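Local atomic coordinates of threonine synthase (Brucella melitensis bv. 1, PDB entry 4F4F), a protein that probably catalyses the last step of threonine biosynthesis, converting O-phospho-L-homoserine and water to L-threonine and phosphate with pyridoxal 5'-phosphate as cofactor. Residues V237-A242 / V410-A415. Numbering follows the deposited sequence.
Sequences VYYFTA and VVLATA. With PLP (pyridoxal-5'-phosphate), chain C.
L412 meets the rings of Y238 and Y239. From CB, which heads for helix 236-245, its side chain crosses both tyrosines at about a right angle. With CG anti to the carbonyl carbon (chi1 -83°), the branch point reaches the Y238 ring loosely, L412 CG lying 4.4 Å from Y238 CE1. L412 CD1 turns back along its own strand, 4.4 Å from V410 CG1. CD2 is the tip and makes the closest contacts. L412 CD2 lies 3.9 Å from Y238 CE1 and 3.5 Å from Y239 OH, oblique to both rings.

Strand 409-413 lies between parallel strands 103-107 and 253-258 in the mixed sheet of a fold type II PLP enzyme. The helix packs on one face, its axis at 136° to the strand. V411 and A413 face helix 390-402 instead. A242 CB packs loosely against V410 CG1 at 4.5 Å.

No hydrogen bond joins the two segments. Y238 OH is hydrogen-bonded to Q235 NE2, and Y239 OH to the backbone O of D264, whose N binds PLP. Just past the strand, T414 OG1 sits between its backbone N and carbonyl carbon (chi1 51°). T414 OG1 donates to PLP N1 at 2.7 Å, consistent with a neutral pyridine nitrogen.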
# COMPACT_ATOMS: atom_id res chain seq x y z
N VAL A 237 6.35 4.04 -9.19
CA VAL A 237 7.04 3.46 -10.31
C VAL A 237 6.08 2.84 -11.33
O VAL A 237 6.22 3.06 -12.53
CB VAL A 237 8.09 2.43 -9.85
CG1 VAL A 237 8.78 1.81 -11.06
CG2 VAL A 237 9.17 3.10 -8.94
N TYR A 238 5.12 2.04 -10.86
CA TYR A 238 4.33 1.28 -11.82
C TYR A 238 3.35 2.16 -12.61
O TYR A 238 2.89 1.78 -13.68
CB TYR A 238 3.68 0.06 -11.22
CG TYR A 238 2.89 0.29 -9.98
CD1 TYR A 238 1.67 0.93 -10.03
CD2 TYR A 238 3.29 -0.25 -8.78
CE1 TYR A 238 0.92 1.11 -8.86
CE2 TYR A 238 2.54 -0.09 -7.64
CZ TYR A 238 1.37 0.60 -7.69
OH TYR A 238 0.63 0.74 -6.51
N TYR A 239 3.08 3.36 -12.10
CA TYR A 239 2.35 4.34 -12.92
C TYR A 239 3.18 4.76 -14.13
O TYR A 239 2.69 4.74 -15.25
CB TYR A 239 1.93 5.55 -12.11
CG TYR A 239 0.90 5.21 -11.11
CD1 TYR A 239 -0.44 5.25 -11.44
CD2 TYR A 239 1.25 4.87 -9.81
CE1 TYR A 239 -1.40 4.95 -10.50
CE2 TYR A 239 0.30 4.51 -8.88
CZ TYR A 239 -1.04 4.59 -9.24
OH TYR A 239 -1.99 4.31 -8.33
N PHE A 240 4.46 5.04 -13.91
CA PHE A 240 5.37 5.26 -15.02
C PHE A 240 5.50 4.07 -15.99
O PHE A 240 5.41 4.24 -17.21
CB PHE A 240 6.77 5.66 -14.53
CG PHE A 240 6.88 7.13 -14.13
CD1 PHE A 240 6.47 7.56 -12.87
CD2 PHE A 240 7.41 8.06 -14.99
CE1 PHE A 240 6.60 8.89 -12.49
CE2 PHE A 240 7.50 9.39 -14.63
CZ PHE A 240 7.11 9.81 -13.39
N THR A 241 5.74 2.89 -15.47
CA THR A 241 6.01 1.74 -16.36
C THR A 241 4.75 1.39 -17.19
O THR A 241 4.85 1.13 -18.40
CB THR A 241 6.59 0.54 -15.60
OG1 THR A 241 5.64 0.06 -14.61
CG2 THR A 241 7.95 0.92 -14.95
N ALA A 242 3.59 1.35 -16.56
CA ALA A 242 2.34 1.13 -17.30
C ALA A 242 2.11 2.21 -18.36
O ALA A 242 1.81 1.89 -19.50
CB ALA A 242 1.16 1.08 -16.33
N VAL A 410 -6.10 2.07 -17.30
CA VAL A 410 -5.38 1.05 -16.62
C VAL A 410 -6.03 0.86 -15.27
O VAL A 410 -6.17 1.83 -14.48
CB VAL A 410 -3.93 1.47 -16.44
CG1 VAL A 410 -3.20 0.41 -15.61
CG2 VAL A 410 -3.26 1.69 -17.81
N VAL A 411 -6.49 -0.35 -15.01
CA VAL A 411 -7.12 -0.69 -13.74
C VAL A 411 -6.09 -1.50 -12.96
O VAL A 411 -5.59 -2.49 -13.46
CB VAL A 411 -8.37 -1.57 -13.95
CG1 VAL A 411 -9.04 -1.88 -12.63
CG2 VAL A 411 -9.36 -0.92 -14.91
N LEU A 412 -5.80 -1.08 -11.75
CA LEU A 412 -4.87 -1.79 -10.87
C LEU A 412 -5.54 -3.04 -10.30
O LEU A 412 -6.58 -2.96 -9.61
CB LEU A 412 -4.39 -0.88 -9.74
CG LEU A 412 -3.23 0.08 -9.97
CD1 LEU A 412 -3.34 0.83 -11.28
CD2 LEU A 412 -2.93 0.98 -8.75
N ALA A 413 -4.94 -4.19 -10.61
CA ALA A 413 -5.31 -5.45 -10.00
C ALA A 413 -4.41 -5.70 -8.78
O ALA A 413 -3.25 -6.03 -8.90
CB ALA A 413 -5.24 -6.60 -11.02
N THR A 414 -5.00 -5.57 -7.59
CA THR A 414 -4.25 -5.47 -6.37
C THR A 414 -4.02 -6.80 -5.64
O THR A 414 -3.27 -6.83 -4.69
CB THR A 414 -4.94 -4.48 -5.40
OG1 THR A 414 -6.32 -4.83 -5.27
CG2 THR A 414 -4.90 -3.03 -5.95
N ALA A 415 -4.67 -7.87 -6.07
CA ALA A 415 -4.44 -9.23 -5.51
C ALA A 415 -4.75 -10.27 -6.53
O ALA A 415 -5.61 -10.05 -7.38
CB ALA A 415 -5.30 -9.48 -4.28
N1 PLP C . -6.61 -3.98 -2.68
C2 PLP C . -5.86 -4.92 -1.99
C2A PLP C . -5.75 -6.37 -2.40
C3 PLP C . -5.08 -4.50 -0.79
O3 PLP C . -4.32 -5.43 -0.11
C4 PLP C . -5.19 -3.05 -0.38
C4A PLP C . -4.45 -2.49 0.79
C5 PLP C . -6.01 -2.12 -1.20
C6 PLP C . -6.68 -2.66 -2.32
C5A PLP C . -6.08 -0.63 -0.81
O4P PLP C . -4.78 0.08 -0.90
P PLP C . -4.47 1.60 -0.35
O1P PLP C . -5.57 2.47 -0.93
O2P PLP C . -4.53 1.46 1.15
O3P PLP C . -3.09 2.01 -0.83